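Local structure of lipase aflb (Neosartorya fumigata, 6IDY) at residues A[92-95]-A[96-100]; A[173-176]-A[177-181]; A[274-278]-A[279-283]. The protein is a fungal lipase that probably hydrolyses ester bonds of lipid substrates. One frame throughout, in Å; residues are numbered along the deposited sequence.

Interaction 1: residues A[92-95]-A[96-100]; sequences GLIP and ADILS
Ile94 lays its CG2 methyl against two side chains of the helix that starts just after it, and this is the closely packed half of the contact. That methyl stands 3.7 Å from Ile98 CG2 and also 3.7 Å from Leu99 CG, and Ile94 crosses both side chains at about a right angle. It lies anti to the backbone N of Ile94 (CG1 has chi1 -35°), a setting that carries it forward over the first turn while CG1 leads away from the helix. Branched and purely apolar, Ile94 suits a buried place where one methyl meets two helix side chains; Ile88 of helix 81-90 also touches it. Pro95 is the N-cap residue. Its carbonyl O accepts the amide of Leu99 at 2.9 Å, with an N-H...O angle of 169°, while its ring rests against the end of Ile98, CG to CD1 3.8 Å. Proline suits this place because its ring offers apolar surface to Ile98, restricts phi just before the helix and brings no N-H to satisfy.

The looser, solvent side belongs to Ala96 and Asp97. The Asp97 carboxylate reaches back beside the Pro95 ring, OD1 lying 3.5 Å from Pro95 CB, a plain van der Waals approach. OD1 forms a salt bridge with Arg55, whose side chain also packs on Pro95 and Ile98. Being acidic, Asp97 also suits the first turn of a helix, where its charge should be favourable to the dipole. The chemistry thus divides: hydrocarbon and a straight backbone bond fix the inner start of helix 96-103, while its outer side is tied by charge to the loop carrying Arg55.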
ATOM      1  N   GLY A  92     -14.400   2.684  18.803  1.00 35.39           N
ATOM      2  CA  GLY A  92     -13.287   2.482  19.725  1.00 35.33           C
ATOM      3  C   GLY A  92     -12.371   1.334  19.349  1.00 37.78           C
ATOM      4  O   GLY A  92     -11.904   0.603  20.223  1.00 38.36           O
ATOM      5  N   LEU A  93     -12.105   1.169  18.047  1.00 32.60           N
ATOM      6  CA  LEU A  93     -11.248   0.096  17.543  1.00 31.77           C
ATOM      7  C   LEU A  93      -9.763   0.294  17.894  1.00 35.10           C
ATOM      8  O   LEU A  93      -9.054  -0.692  18.112  1.00 35.13           O
ATOM      9  CB  LEU A  93     -11.438  -0.065  16.015  1.00 30.71           C
ATOM     10  CG  LEU A  93     -10.840  -1.314  15.348  1.00 34.56           C
ATOM     11  CD1 LEU A  93     -11.564  -2.566  15.761  1.00 34.77           C
ATOM     12  CD2 LEU A  93     -10.922  -1.213  13.855  1.00 36.93           C
ATOM     13  N   ILE A  94      -9.298   1.552  17.957  1.00 30.48           N
ATOM     14  CA  ILE A  94      -7.888   1.825  18.208  1.00 30.05           C
ATOM     15  C   ILE A  94      -7.621   2.121  19.685  1.00 34.89           C
ATOM     16  O   ILE A  94      -8.094   3.136  20.203  1.00 34.16           O
ATOM     17  CB  ILE A  94      -7.282   2.906  17.265  1.00 32.31           C
ATOM     18  CG1 ILE A  94      -7.870   2.861  15.821  1.00 31.68           C
ATOM     19  CG2 ILE A  94      -5.742   2.831  17.249  1.00 33.44           C
ATOM     20  CD1 ILE A  94      -7.774   1.475  14.989  1.00 31.67           C
ATOM     21  N   PRO A  95      -6.859   1.240  20.377  1.00 32.62           N
ATOM     22  CA  PRO A  95      -6.536   1.519  21.784  1.00 33.47           C
ATOM     23  C   PRO A  95      -5.482   2.615  21.902  1.00 37.20           C
ATOM     24  O   PRO A  95      -4.784   2.920  20.927  1.00 34.76           O
ATOM     25  CB  PRO A  95      -6.058   0.170  22.335  1.00 35.42           C
ATOM     26  CG  PRO A  95      -5.726  -0.653  21.162  1.00 39.16           C
ATOM     27  CD  PRO A  95      -6.203   0.006  19.903  1.00 33.83           C
ATOM     28  N   ALA A  96      -5.388   3.208  23.107  1.00 35.78           N
ATOM     29  CA  ALA A  96      -4.491   4.309  23.463  1.00 35.80           C
ATOM     30  C   ALA A  96      -3.022   4.075  23.117  1.00 39.00           C
ATOM     31  O   ALA A  96      -2.393   4.982  22.584  1.00 38.09           O
ATOM     32  CB  ALA A  96      -4.645   4.654  24.937  1.00 37.48           C
ATOM     33  N   ASP A  97      -2.480   2.874  23.404  1.00 36.19           N
ATOM     34  CA  ASP A  97      -1.077   2.553  23.125  1.00 36.45           C
ATOM     35  C   ASP A  97      -0.767   2.564  21.622  1.00 38.47           C
ATOM     36  O   ASP A  97       0.282   3.073  21.212  1.00 37.40           O
ATOM     37  CB  ASP A  97      -0.666   1.225  23.792  1.00 40.19           C
ATOM     38  CG  ASP A  97      -1.388  -0.021  23.288  1.00 58.27           C
ATOM     39  OD1 ASP A  97      -2.628   0.041  23.100  1.00 60.01           O
ATOM     40  OD2 ASP A  97      -0.716  -1.061  23.104  1.00 65.99           O
ATOM     41  N   ILE A  98      -1.705   2.055  20.798  1.00 34.27           N
ATOM     42  CA  ILE A  98      -1.553   2.048  19.342  1.00 32.16           C
ATOM     43  C   ILE A  98      -1.704   3.485  18.824  1.00 34.48           C
ATOM     44  O   ILE A  98      -0.851   3.931  18.055  1.00 32.82           O
ATOM     45  CB  ILE A  98      -2.458   0.984  18.648  1.00 34.76           C
ATOM     46  CG1 ILE A  98      -1.998  -0.441  19.063  1.00 35.48           C
ATOM     47  CG2 ILE A  98      -2.432   1.142  17.107  1.00 33.73           C
ATOM     48  CD1 ILE A  98      -2.939  -1.597  18.747  1.00 43.02           C
ATOM     49  N   LEU A  99      -2.721   4.235  19.330  1.00 31.87           N
ATOM     50  CA  LEU A  99      -2.954   5.645  18.995  1.00 31.97           C
ATOM     51  C   LEU A  99      -1.717   6.498  19.300  1.00 37.20           C
ATOM     52  O   LEU A  99      -1.340   7.333  18.475  1.00 37.18           O
ATOM     53  CB  LEU A  99      -4.168   6.220  19.754  1.00 32.78           C
ATOM     54  CG  LEU A  99      -5.559   5.973  19.164  1.00 37.10           C
ATOM     55  CD1 LEU A  99      -6.642   6.505  20.087  1.00 37.80           C
ATOM     56  CD2 LEU A  99      -5.707   6.606  17.789  1.00 37.04           C
ATOM     57  N   SER A 100      -1.077   6.263  20.467  1.00 34.58           N
ATOM     58  CA  SER A 100       0.134   6.967  20.898  1.00 35.15           C
ATOM     59  C   SER A 100       1.282   6.724  19.919  1.00 37.92           C
ATOM     60  O   SER A 100       1.974   7.675  19.558  1.00 37.76           O
ATOM     61  CB  SER A 100       0.529   6.545  22.311  1.00 40.00           C
ATOM     62  OG  SER A 100       1.688   7.228  22.757  1.00 51.59           O
TER

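Interaction 2: residues A[173-176]-A[177-181]; sequences AGTT and YYFNF
Thr176 and Tyr177 lie side by side and point the same way, the threonine methyl resting over the phenol ring. Thr176 CG2 is 4.1 Å from the centroid of the Tyr177 ring and 9° off its normal, a CH-pi contact almost above the centre. Thr176 OG1 lies beside the backbone N (chi1 -64°), turned back to its hydrogen-bond partner Pro172 O, which places CG2 on the side of the ring; a beta-branched residue with one apolar and one polar arm suits both tasks. The Tyr177 hydroxyl bonds to Val166 O, at the end of strand 161-166. Tyr177 N makes a 2.9 Å helical bond to Ala173 O.

Tyr178 presents the CD2 side of its ring to a face of the neighbouring Phe179 ring, CD2 lying 3.6 Å above its plane, over its centre. Asn180 bends back so that its ND2 meets Thr176 O at 2.8 Å, a weak bond by its angle of 122°; ND2 also bonds to Thr411 OG1. The Asn180 amide thus gives Thr176 O a weak partner at the end of the helix, while the two hydroxyls tie it to Pro172 and to strand 161-166.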
ATOM      1  N   ALA A 173       5.509   3.855   4.490  1.00 21.91           N
ATOM      2  CA  ALA A 173       5.830   2.429   4.482  1.00 22.11           C
ATOM      3  C   ALA A 173       6.144   1.868   5.850  1.00 27.31           C
ATOM      4  O   ALA A 173       5.593   0.829   6.218  1.00 27.10           O
ATOM      5  CB  ALA A 173       6.989   2.163   3.538  1.00 22.93           C
ATOM      6  N   GLY A 174       7.022   2.556   6.582  1.00 24.80           N
ATOM      7  CA  GLY A 174       7.485   2.151   7.902  1.00 25.80           C
ATOM      8  C   GLY A 174       6.372   1.792   8.853  1.00 31.67           C
ATOM      9  O   GLY A 174       6.343   0.671   9.368  1.00 31.55           O
ATOM     10  N   THR A 175       5.424   2.726   9.059  1.00 29.81           N
ATOM     11  CA  THR A 175       4.282   2.495   9.941  1.00 30.48           C
ATOM     12  C   THR A 175       3.334   1.450   9.349  1.00 34.02           C
ATOM     13  O   THR A 175       2.916   0.553  10.084  1.00 34.19           O
ATOM     14  CB  THR A 175       3.589   3.807  10.343  1.00 36.80           C
ATOM     15  OG1 THR A 175       4.533   4.609  11.053  1.00 35.63           O
ATOM     16  CG2 THR A 175       2.398   3.569  11.253  1.00 35.54           C
ATOM     17  N   THR A 176       3.017   1.554   8.039  1.00 29.32           N
ATOM     18  CA  THR A 176       2.142   0.626   7.313  1.00 28.67           C
ATOM     19  C   THR A 176       2.514  -0.838   7.537  1.00 32.91           C
ATOM     20  O   THR A 176       1.671  -1.637   7.958  1.00 34.17           O
ATOM     21  CB  THR A 176       2.150   0.944   5.813  1.00 31.84           C
ATOM     22  OG1 THR A 176       1.605   2.241   5.633  1.00 29.59           O
ATOM     23  CG2 THR A 176       1.372  -0.092   4.959  1.00 27.22           C
ATOM     24  N   TYR A 177       3.776  -1.169   7.273  1.00 26.54           N
ATOM     25  CA  TYR A 177       4.257  -2.540   7.331  1.00 25.65           C
ATOM     26  C   TYR A 177       4.676  -3.017   8.715  1.00 29.19           C
ATOM     27  O   TYR A 177       4.796  -4.220   8.913  1.00 28.61           O
ATOM     28  CB  TYR A 177       5.363  -2.730   6.303  1.00 25.05           C
ATOM     29  CG  TYR A 177       4.792  -2.701   4.902  1.00 23.29           C
ATOM     30  CD1 TYR A 177       3.945  -3.712   4.452  1.00 24.10           C
ATOM     31  CD2 TYR A 177       5.049  -1.635   4.044  1.00 22.70           C
ATOM     32  CE1 TYR A 177       3.386  -3.676   3.178  1.00 22.66           C
ATOM     33  CE2 TYR A 177       4.505  -1.595   2.758  1.00 22.30           C
ATOM     34  CZ  TYR A 177       3.686  -2.627   2.327  1.00 24.61           C
ATOM     35  OH  TYR A 177       3.176  -2.635   1.057  1.00 22.36           O
ATOM     36  N   TYR A 178       4.818  -2.102   9.682  1.00 25.71           N
ATOM     37  CA  TYR A 178       5.147  -2.433  11.069  1.00 25.96           C
ATOM     38  C   TYR A 178       4.096  -3.420  11.625  1.00 28.93           C
ATOM     39  O   TYR A 178       4.455  -4.373  12.314  1.00 29.01           O
ATOM     40  CB  TYR A 178       5.194  -1.138  11.913  1.00 27.74           C
ATOM     41  CG  TYR A 178       5.462  -1.341  13.387  1.00 30.28           C
ATOM     42  CD1 TYR A 178       6.760  -1.353  13.885  1.00 32.79           C
ATOM     43  CD2 TYR A 178       4.413  -1.471  14.295  1.00 31.51           C
ATOM     44  CE1 TYR A 178       7.013  -1.525  15.247  1.00 35.00           C
ATOM     45  CE2 TYR A 178       4.652  -1.645  15.659  1.00 33.33           C
ATOM     46  CZ  TYR A 178       5.955  -1.679  16.128  1.00 43.15           C
ATOM     47  OH  TYR A 178       6.194  -1.839  17.471  1.00 48.00           O
ATOM     48  N   PHE A 179       2.813  -3.203  11.274  1.00 24.22           N
ATOM     49  CA  PHE A 179       1.678  -4.002  11.725  1.00 23.73           C
ATOM     50  C   PHE A 179       1.282  -5.160  10.794  1.00 27.37           C
ATOM     51  O   PHE A 179       0.219  -5.760  10.992  1.00 28.19           O
ATOM     52  CB  PHE A 179       0.475  -3.083  11.983  1.00 25.36           C
ATOM     53  CG  PHE A 179       0.668  -2.076  13.091  1.00 27.35           C
ATOM     54  CD1 PHE A 179       0.691  -2.478  14.423  1.00 30.79           C
ATOM     55  CD2 PHE A 179       0.777  -0.719  12.807  1.00 28.54           C
ATOM     56  CE1 PHE A 179       0.848  -1.546  15.450  1.00 31.83           C
ATOM     57  CE2 PHE A 179       0.914   0.216  13.837  1.00 31.64           C
ATOM     58  CZ  PHE A 179       0.941  -0.204  15.151  1.00 30.61           C
ATOM     59  N   ASN A 180       2.115  -5.494   9.791  1.00 21.29           N
ATOM     60  CA  ASN A 180       1.771  -6.601   8.904  1.00 20.33           C
ATOM     61  C   ASN A 180       2.988  -7.195   8.186  1.00 24.36           C
ATOM     62  O   ASN A 180       3.796  -7.849   8.838  1.00 25.14           O
ATOM     63  CB  ASN A 180       0.632  -6.236   7.922  1.00 18.48           C
ATOM     64  CG  ASN A 180       0.744  -4.860   7.335  1.00 24.83           C
ATOM     65  OD1 ASN A 180       1.482  -4.642   6.379  1.00 22.78           O
ATOM     66  ND2 ASN A 180       0.009  -3.911   7.886  1.00 16.88           N
ATOM     67  N   PHE A 181       3.114  -6.990   6.861  1.00 20.38           N
ATOM     68  CA  PHE A 181       4.146  -7.603   6.019  1.00 19.32           C
ATOM     69  C   PHE A 181       5.596  -7.208   6.348  1.00 24.49           C
ATOM     70  O   PHE A 181       6.514  -7.811   5.793  1.00 23.61           O
ATOM     71  CB  PHE A 181       3.837  -7.409   4.528  1.00 19.12           C
ATOM     72  CG  PHE A 181       2.764  -8.359   4.038  1.00 19.50           C
ATOM     73  CD1 PHE A 181       3.014  -9.724   3.933  1.00 21.83           C
ATOM     74  CD2 PHE A 181       1.504  -7.889   3.679  1.00 20.98           C
ATOM     75  CE1 PHE A 181       2.025 -10.601   3.480  1.00 23.08           C
ATOM     76  CE2 PHE A 181       0.515  -8.766   3.218  1.00 23.27           C
ATOM     77  CZ  PHE A 181       0.783 -10.114   3.115  1.00 21.95           C
TER

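Interaction 3: residues A[274-278]-A[279-283]; sequences PWLAA and LACTP
Cys281 turns its sulfur toward Ala278 across a tight bend of the chain, and the apolar contacts gather around that sulfur. Cys281 SG lies 4.1 Å from Ala278 CB and 4.2 Å from Leu276 CD2. It stands anti to its own carbonyl carbon (chi1 -48°), which directs it back across the bend toward the preceding residues. Alanine suits position 278 because its single methyl fits close beside the sulfur, whereas Leu276, buried and longer, brings its CD2 branch to Cys281 SG and Ala280 O.

Covalent bonding comes next. Cys281 SG is joined in a disulfide to Cys273, the residue just ahead of Pro274, so residues 274-280 form a small loop shut by a sulfur-sulfur bridge. This link, rather than hydrogen bonding between the two halves, ties the ends of the bend together.

Two carbonyl oxygens come to van der Waals distance of the sulfur and a methyl: Ala278 O is 3.3 Å from Cys281 SG, and Ala280 O lies 3.5 Å from Leu276 CD2. The hydrogen bond here is within the first half, Leu276 N to Pro274 O, weak at 3.0 Å. Ala277 has positive phi (57°), which helps the chain change course between Leu276 and Ala278. Leu279 is exposed at the outside of the bend and Ala280 partly so.

The bend belongs to the long connection after strand 253-259, and Thr282 is the N-cap of helix 283-287, its OG1 bonded to Leu202 O. Leu276 packs on Leu285 of that helix and on Val422 and Leu423 of helix 414-424, while Cys281 touches Trp286 and shares backbone hydrogen bonds with Thr429; the disulfide loop therefore sits against helices 283-287 and 414-424.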
ATOM      1  N   PRO A 274     -10.842  10.332  -5.706  1.00 20.45           N
ATOM      2  CA  PRO A 274     -10.789   9.167  -4.798  1.00 20.68           C
ATOM      3  C   PRO A 274     -10.216   9.578  -3.430  1.00 24.98           C
ATOM      4  O   PRO A 274      -9.520  10.600  -3.336  1.00 23.81           O
ATOM      5  CB  PRO A 274      -9.804   8.237  -5.504  1.00 21.83           C
ATOM      6  CG  PRO A 274      -9.900   8.615  -6.951  1.00 25.90           C
ATOM      7  CD  PRO A 274     -10.038  10.095  -6.920  1.00 21.87           C
ATOM      8  N   TRP A 275     -10.515   8.791  -2.375  1.00 22.87           N
ATOM      9  CA  TRP A 275     -10.105   9.035  -0.982  1.00 23.55           C
ATOM     10  C   TRP A 275     -10.826  10.241  -0.370  1.00 26.62           C
ATOM     11  O   TRP A 275     -11.825  10.059   0.316  1.00 26.59           O
ATOM     12  CB  TRP A 275      -8.569   9.177  -0.822  1.00 23.04           C
ATOM     13  CG  TRP A 275      -7.791   7.944  -1.166  1.00 24.60           C
ATOM     14  CD1 TRP A 275      -7.506   7.470  -2.414  1.00 27.17           C
ATOM     15  CD2 TRP A 275      -7.153   7.055  -0.241  1.00 24.93           C
ATOM     16  NE1 TRP A 275      -6.739   6.333  -2.322  1.00 27.09           N
ATOM     17  CE2 TRP A 275      -6.497   6.062  -0.998  1.00 28.66           C
ATOM     18  CE3 TRP A 275      -7.065   7.007   1.159  1.00 27.11           C
ATOM     19  CZ2 TRP A 275      -5.809   4.999  -0.400  1.00 28.38           C
ATOM     20  CZ3 TRP A 275      -6.353   5.972   1.749  1.00 29.19           C
ATOM     21  CH2 TRP A 275      -5.718   4.995   0.973  1.00 29.28           C
ATOM     22  N   LEU A 276     -10.320  11.467  -0.625  1.00 22.30           N
ATOM     23  CA  LEU A 276     -10.817  12.722  -0.055  1.00 21.02           C
ATOM     24  C   LEU A 276     -12.238  13.102  -0.488  1.00 25.37           C
ATOM     25  O   LEU A 276     -12.944  13.749   0.285  1.00 26.14           O
ATOM     26  CB  LEU A 276      -9.825  13.873  -0.338  1.00 20.41           C
ATOM     27  CG  LEU A 276     -10.050  15.206   0.410  1.00 23.72           C
ATOM     28  CD1 LEU A 276     -10.019  15.016   1.928  1.00 23.30           C
ATOM     29  CD2 LEU A 276      -9.041  16.248  -0.017  1.00 23.96           C
ATOM     30  N   ALA A 277     -12.668  12.697  -1.698  1.00 21.93           N
ATOM     31  CA  ALA A 277     -14.013  12.992  -2.221  1.00 22.43           C
ATOM     32  C   ALA A 277     -14.297  14.507  -2.253  1.00 25.64           C
ATOM     33  O   ALA A 277     -15.389  14.963  -1.920  1.00 24.87           O
ATOM     34  CB  ALA A 277     -15.089  12.229  -1.441  1.00 23.25           C
ATOM     35  N   ALA A 278     -13.296  15.277  -2.690  1.00 22.71           N
ATOM     36  CA  ALA A 278     -13.370  16.733  -2.781  1.00 23.23           C
ATOM     37  C   ALA A 278     -12.973  17.220  -4.186  1.00 25.06           C
ATOM     38  O   ALA A 278     -12.629  16.409  -5.053  1.00 22.49           O
ATOM     39  CB  ALA A 278     -12.457  17.349  -1.726  1.00 24.19           C
ATOM     40  N   LEU A 279     -13.043  18.536  -4.414  1.00 22.31           N
ATOM     41  CA  LEU A 279     -12.639  19.155  -5.680  1.00 22.76           C
ATOM     42  C   LEU A 279     -11.128  19.451  -5.684  1.00 25.85           C
ATOM     43  O   LEU A 279     -10.498  19.336  -6.726  1.00 25.18           O
ATOM     44  CB  LEU A 279     -13.439  20.444  -5.953  1.00 23.82           C
ATOM     45  CG  LEU A 279     -14.952  20.280  -6.227  1.00 28.70           C
ATOM     46  CD1 LEU A 279     -15.643  21.619  -6.213  1.00 28.92           C
ATOM     47  CD2 LEU A 279     -15.207  19.570  -7.556  1.00 31.01           C
ATOM     48  N   ALA A 280     -10.563  19.860  -4.530  1.00 23.23           N
ATOM     49  CA  ALA A 280      -9.134  20.163  -4.366  1.00 23.14           C
ATOM     50  C   ALA A 280      -8.492  19.030  -3.559  1.00 25.67           C
ATOM     51  O   ALA A 280      -8.814  18.815  -2.386  1.00 23.83           O
ATOM     52  CB  ALA A 280      -8.943  21.513  -3.678  1.00 24.63           C
ATOM     53  N   CYS A 281      -7.646  18.252  -4.233  1.00 22.34           N
ATOM     54  CA  CYS A 281      -7.028  17.054  -3.668  1.00 20.96           C
ATOM     55  C   CYS A 281      -5.528  17.041  -3.896  1.00 23.85           C
ATOM     56  O   CYS A 281      -4.901  18.079  -3.773  1.00 24.04           O
ATOM     57  CB  CYS A 281      -7.711  15.817  -4.245  1.00 20.29           C
ATOM     58  SG  CYS A 281      -9.519  15.898  -4.188  1.00 24.41           S
ATOM     59  N   THR A 282      -4.935  15.875  -4.177  1.00 20.21           N
ATOM     60  CA  THR A 282      -3.499  15.788  -4.424  1.00 19.31           C
ATOM     61  C   THR A 282      -3.297  15.171  -5.810  1.00 24.07           C
ATOM     62  O   THR A 282      -4.244  14.554  -6.318  1.00 23.40           O
ATOM     63  CB  THR A 282      -2.752  15.030  -3.288  1.00 21.44           C
ATOM     64  OG1 THR A 282      -2.669  13.640  -3.595  1.00 19.13           O
ATOM     65  CG2 THR A 282      -3.354  15.248  -1.898  1.00 21.39           C
ATOM     66  N   PRO A 283      -2.092  15.297  -6.438  1.00 20.61           N
ATOM     67  CA  PRO A 283      -1.886  14.676  -7.758  1.00 19.57           C
ATOM     68  C   PRO A 283      -2.212  13.185  -7.804  1.00 22.35           C
ATOM     69  O   PRO A 283      -2.928  12.775  -8.709  1.00 21.14           O
ATOM     70  CB  PRO A 283      -0.399  14.930  -8.042  1.00 20.96           C
ATOM     71  CG  PRO A 283      -0.075  16.150  -7.275  1.00 26.05           C
ATOM     72  CD  PRO A 283      -0.879  16.028  -6.005  1.00 21.99           C
TER

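From the N terminus the three contacts follow in series, none enclosing or crossing another. Interaction 1 closes the short turn between helices 81-90 and 96-103. Interaction 2 comes next, at the helix of the beta-alpha-beta unit that joins strand 161-166 to strand 190-195, its centre about 9 Å from the centre of the folded chain. Interactions 1 and 2 touch directly, Ile98 CG2 packing at 4.1 Å on Phe179 CZ, so helix 96-103 is set against the end of helix 173-178. Interaction 3, in the loop between strand 253-259 and helix 283-287, touches neither, yet residues 173-176 and 274-278 both pack on helix 414-424, which lends them a common neighbour.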